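Local coordinates for protein phosphoserine aminotransferase (Bacillus circulans, PDB 2C0R) that catalyses the reversible, pyridoxal-phosphate-dependent transamination between phosphoserine and 2-oxoglutarate in serine biosynthesis, and a parallel step in pyridoxine biosynthesis, at residues A157-T165 and D177-F188. The protein carries 1 engineered substitution. Sequence-based numbering, arbitrary orientation.
Sequences AQFKAFPDT and DILSRPFDLNQF
The guanidinium of R181 reaches the backbone of 157-165 at F159 O, where NH2 makes a very short hydrogen bond of 2.5 Å and NH1 a weak one. Q158 NE2 lies over the centre of one guanidinium face, and F162 CZ meets the opposite face with the phenyl ring steeply tilted. Q158 NE2 also donates to the anti lone pair of D177 OD2 (2.9 Å), reached by an extended chain whose CG stands opposite the backbone N (chi1 -176°). The same oxygen forms a salt bridge with R181 NH1 (2.7 Å), consistent with D177 fixing both side chains. F188 turns its edge onto a face of F162 in a T-shaped stack, CZ 3.6 Å from CG. Beyond it, Q187 NE2 bonds to F162 O and, at 2.8 Å, to D164 OD1, while OE1 accepts from a water that in turn accepts from F162 N. With an alanine in place of this glutamine, D164 OD1 and F162 O would probably lose the amide donor they share. Further out, D177 OD1 is hydrogen-bonded to S150 OG. In this class-V aminotransferase fold, the loop between strands 170-173 and 190-194 is thus held to the chain following strand 157-158, with the D177 side chain about 8 Å from the pyridoxal phosphate.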
loop_
_atom_site.group_PDB
_atom_site.type_symbol
_atom_site.label_atom_id
_atom_site.label_comp_id
_atom_site.label_asym_id
_atom_site.label_seq_id
_atom_site.Cartn_x
_atom_site.Cartn_y
_atom_site.Cartn_z
ATOM N N ALA A 157 14.621 -15.348 -16.559
ATOM C CA ALA A 157 16.030 -15.546 -16.305
ATOM C C ALA A 157 16.290 -15.253 -14.823
ATOM O O ALA A 157 15.599 -14.429 -14.195
ATOM C CB ALA A 157 16.927 -14.662 -17.159
ATOM N N GLN A 158 17.296 -15.899 -14.255
ATOM C CA GLN A 158 17.583 -15.746 -12.837
ATOM C C GLN A 158 19.072 -15.934 -12.556
ATOM O O GLN A 158 19.684 -16.913 -13.050
ATOM C CB GLN A 158 16.781 -16.819 -12.072
ATOM C CG GLN A 158 16.971 -16.657 -10.552
ATOM C CD GLN A 158 16.118 -17.727 -9.866
ATOM O OE1 GLN A 158 15.910 -18.842 -10.432
ATOM N NE2 GLN A 158 15.599 -17.418 -8.677
ATOM N N PHE A 159 19.658 -15.048 -11.782
ATOM C CA PHE A 159 21.017 -15.266 -11.305
ATOM C C PHE A 159 21.069 -16.348 -10.245
ATOM O O PHE A 159 20.229 -16.388 -9.353
ATOM C CB PHE A 159 21.610 -13.994 -10.654
ATOM C CG PHE A 159 21.969 -12.912 -11.641
ATOM C CD1 PHE A 159 21.219 -11.774 -11.802
ATOM C CD2 PHE A 159 23.115 -13.061 -12.459
ATOM C CE1 PHE A 159 21.568 -10.775 -12.700
ATOM C CE2 PHE A 159 23.470 -12.056 -13.359
ATOM C CZ PHE A 159 22.687 -10.910 -13.498
ATOM N N LYS A 160 22.100 -17.180 -10.385
ATOM C CA LYS A 160 22.323 -18.181 -9.337
ATOM C C LYS A 160 23.263 -17.675 -8.254
ATOM O O LYS A 160 23.366 -18.276 -7.204
ATOM C CB LYS A 160 22.973 -19.447 -9.887
ATOM C CG LYS A 160 22.143 -20.053 -11.032
ATOM C CD LYS A 160 22.898 -21.330 -11.459
ATOM C CE LYS A 160 22.620 -21.636 -12.927
ATOM N NZ LYS A 160 21.198 -21.962 -13.094
ATOM N N ALA A 161 23.984 -16.606 -8.531
ATOM C CA ALA A 161 24.975 -16.080 -7.611
ATOM C C ALA A 161 25.157 -14.599 -7.929
ATOM O O ALA A 161 24.847 -14.157 -9.035
ATOM C CB ALA A 161 26.321 -16.782 -7.757
ATOM N N PHE A 162 25.656 -13.872 -6.959
ATOM C CA PHE A 162 25.779 -12.421 -6.989
ATOM C C PHE A 162 27.252 -12.025 -6.850
ATOM O O PHE A 162 28.056 -12.724 -6.225
ATOM C CB PHE A 162 24.962 -11.826 -5.848
ATOM C CG PHE A 162 23.518 -12.330 -5.899
ATOM C CD1 PHE A 162 23.052 -13.165 -4.898
ATOM C CD2 PHE A 162 22.690 -11.938 -6.933
ATOM C CE1 PHE A 162 21.741 -13.612 -4.909
ATOM C CE2 PHE A 162 21.389 -12.442 -6.945
ATOM C CZ PHE A 162 20.904 -13.297 -5.962
ATOM N N PRO A 163 27.546 -10.882 -7.453
ATOM C CA PRO A 163 28.938 -10.409 -7.509
ATOM C C PRO A 163 29.337 -9.793 -6.179
ATOM O O PRO A 163 28.518 -9.345 -5.373
ATOM C CB PRO A 163 28.866 -9.309 -8.563
ATOM C CG PRO A 163 27.506 -8.716 -8.286
ATOM C CD PRO A 163 26.602 -9.938 -8.103
ATOM N N ASP A 164 30.642 -9.764 -5.964
ATOM C CA ASP A 164 31.178 -9.084 -4.786
ATOM C C ASP A 164 31.609 -7.701 -5.255
ATOM O O ASP A 164 32.455 -7.605 -6.140
ATOM C CB ASP A 164 32.299 -9.886 -4.149
ATOM C CG ASP A 164 31.909 -11.225 -3.555
ATOM O OD1 ASP A 164 30.852 -11.340 -2.870
ATOM O OD2 ASP A 164 32.666 -12.220 -3.739
ATOM N N THR A 165 31.028 -6.669 -4.701
ATOM C CA THR A 165 31.237 -5.318 -5.236
ATOM C C THR A 165 32.138 -4.498 -4.349
ATOM O O THR A 165 32.263 -3.298 -4.574
ATOM C CB THR A 165 29.863 -4.645 -5.423
ATOM O OG1 THR A 165 29.132 -4.671 -4.192
ATOM C CG2 THR A 165 29.043 -5.469 -6.426
ATOM N N ASP A 177 11.825 -13.445 -6.513
ATOM C CA ASP A 177 12.446 -14.675 -5.975
ATOM C C ASP A 177 12.869 -14.518 -4.514
ATOM O O ASP A 177 13.497 -15.408 -3.936
ATOM C CB ASP A 177 13.594 -15.198 -6.823
ATOM C CG ASP A 177 14.899 -14.416 -6.730
ATOM O OD1 ASP A 177 14.991 -13.446 -5.971
ATOM O OD2 ASP A 177 15.829 -14.829 -7.456
ATOM N N ILE A 178 12.512 -13.418 -3.821
ATOM C CA ILE A 178 12.978 -13.290 -2.444
ATOM C C ILE A 178 12.404 -14.378 -1.576
ATOM O O ILE A 178 11.210 -14.724 -1.646
ATOM C CB ILE A 178 12.624 -11.894 -1.884
ATOM C CG1 ILE A 178 13.535 -11.579 -0.684
ATOM C CG2 ILE A 178 11.150 -11.803 -1.562
ATOM C CD1 ILE A 178 13.381 -10.159 -0.182
ATOM N N LEU A 179 13.232 -14.933 -0.719
ATOM C CA LEU A 179 12.897 -16.062 0.162
ATOM C C LEU A 179 12.410 -17.293 -0.609
ATOM O O LEU A 179 11.648 -18.089 -0.084
ATOM C CB LEU A 179 11.881 -15.659 1.250
ATOM C CG LEU A 179 12.194 -14.396 2.021
ATOM C CD1 LEU A 179 11.171 -14.253 3.171
ATOM C CD2 LEU A 179 13.615 -14.359 2.588
ATOM N N SER A 180 12.970 -17.460 -1.815
ATOM C CA SER A 180 12.818 -18.723 -2.542
ATOM C C SER A 180 14.056 -19.593 -2.369
ATOM O O SER A 180 14.031 -20.777 -2.745
ATOM C CB SER A 180 12.615 -18.489 -4.032
ATOM O OG SER A 180 13.737 -17.899 -4.633
ATOM N N ARG A 181 15.111 -19.017 -1.813
ATOM C CA ARG A 181 16.392 -19.702 -1.807
ATOM C C ARG A 181 17.292 -19.025 -0.785
ATOM O O ARG A 181 17.143 -17.824 -0.587
ATOM C CB ARG A 181 17.070 -19.683 -3.194
ATOM C CG ARG A 181 17.158 -18.332 -3.869
ATOM C CD ARG A 181 18.333 -18.108 -4.815
ATOM N NE ARG A 181 18.116 -16.806 -5.479
ATOM C CZ ARG A 181 18.653 -16.528 -6.669
ATOM N NH1 ARG A 181 18.448 -15.354 -7.276
ATOM N NH2 ARG A 181 19.425 -17.464 -7.253
ATOM N N PRO A 182 18.197 -19.747 -0.172
ATOM C CA PRO A 182 19.178 -19.090 0.696
ATOM C C PRO A 182 20.023 -18.152 -0.153
ATOM O O PRO A 182 20.338 -18.356 -1.319
ATOM C CB PRO A 182 20.056 -20.233 1.201
ATOM C CG PRO A 182 19.240 -21.468 0.985
ATOM C CD PRO A 182 18.390 -21.210 -0.243
ATOM N N PHE A 183 20.406 -17.055 0.496
ATOM C CA PHE A 183 21.433 -16.177 0.005
ATOM C C PHE A 183 22.040 -15.479 1.226
ATOM O O PHE A 183 21.417 -15.422 2.293
ATOM C CB PHE A 183 20.917 -15.187 -1.032
ATOM C CG PHE A 183 19.999 -14.096 -0.537
ATOM C CD1 PHE A 183 20.443 -12.819 -0.207
ATOM C CD2 PHE A 183 18.659 -14.370 -0.410
ATOM C CE1 PHE A 183 19.581 -11.833 0.264
ATOM C CE2 PHE A 183 17.765 -13.402 0.020
ATOM C CZ PHE A 183 18.230 -12.141 0.321
ATOM N N ASP A 184 23.251 -14.996 0.962
ATOM C CA ASP A 184 23.970 -14.270 2.019
ATOM C C ASP A 184 23.605 -12.794 1.927
ATOM O O ASP A 184 24.090 -12.095 1.030
ATOM C CB ASP A 184 25.473 -14.469 1.863
ATOM C CG ASP A 184 26.350 -13.725 2.852
ATOM O OD1 ASP A 184 25.784 -13.221 3.867
ATOM O OD2 ASP A 184 27.581 -13.674 2.604
ATOM N N LEU A 185 22.772 -12.339 2.861
ATOM C CA LEU A 185 22.365 -10.954 2.846
ATOM C C LEU A 185 23.552 -10.001 2.910
ATOM O O LEU A 185 23.488 -8.880 2.413
ATOM C CB LEU A 185 21.410 -10.652 4.005
ATOM C CG LEU A 185 20.844 -9.252 4.059
ATOM C CD1 LEU A 185 20.042 -8.933 2.814
ATOM C CD2 LEU A 185 19.899 -9.122 5.267
ATOM N N ASN A 186 24.627 -10.454 3.538
ATOM C CA ASN A 186 25.780 -9.564 3.699
ATOM C C ASN A 186 26.445 -9.175 2.391
ATOM O O ASN A 186 27.251 -8.223 2.357
ATOM C CB ASN A 186 26.814 -10.271 4.577
ATOM C CG ASN A 186 26.258 -10.552 5.946
ATOM O OD1 ASN A 186 25.973 -9.627 6.685
ATOM N ND2 ASN A 186 26.108 -11.835 6.292
ATOM N N GLN A 187 26.148 -9.830 1.279
ATOM C CA GLN A 187 26.654 -9.326 0.018
ATOM C C GLN A 187 25.991 -7.995 -0.393
ATOM O O GLN A 187 26.548 -7.301 -1.243
ATOM C CB GLN A 187 26.385 -10.315 -1.129
ATOM C CG GLN A 187 27.269 -11.529 -1.101
ATOM C CD GLN A 187 27.171 -12.322 -2.375
ATOM O OE1 GLN A 187 26.155 -12.988 -2.605
ATOM N NE2 GLN A 187 28.217 -12.252 -3.210
ATOM N N PHE A 188 24.843 -7.719 0.188
ATOM C CA PHE A 188 24.018 -6.608 -0.287
ATOM C C PHE A 188 23.989 -5.442 0.638
ATOM O O PHE A 188 23.979 -5.623 1.867
ATOM C CB PHE A 188 22.554 -7.072 -0.439
ATOM C CG PHE A 188 22.374 -8.028 -1.620
ATOM C CD1 PHE A 188 22.524 -9.386 -1.429
ATOM C CD2 PHE A 188 22.091 -7.527 -2.883
ATOM C CE1 PHE A 188 22.405 -10.256 -2.513
ATOM C CE2 PHE A 188 21.931 -8.379 -3.960
ATOM C CZ PHE A 188 22.083 -9.750 -3.764
HETATM O O HOH W 1 14.516 -19.331 -6.821
HETATM O O HOH W 2 21.233 -19.536 -5.574
HETATM O O HOH W 3 26.199 -15.090 -4.412
HETATM O O HOH W 4 28.678 -7.880 -2.939
#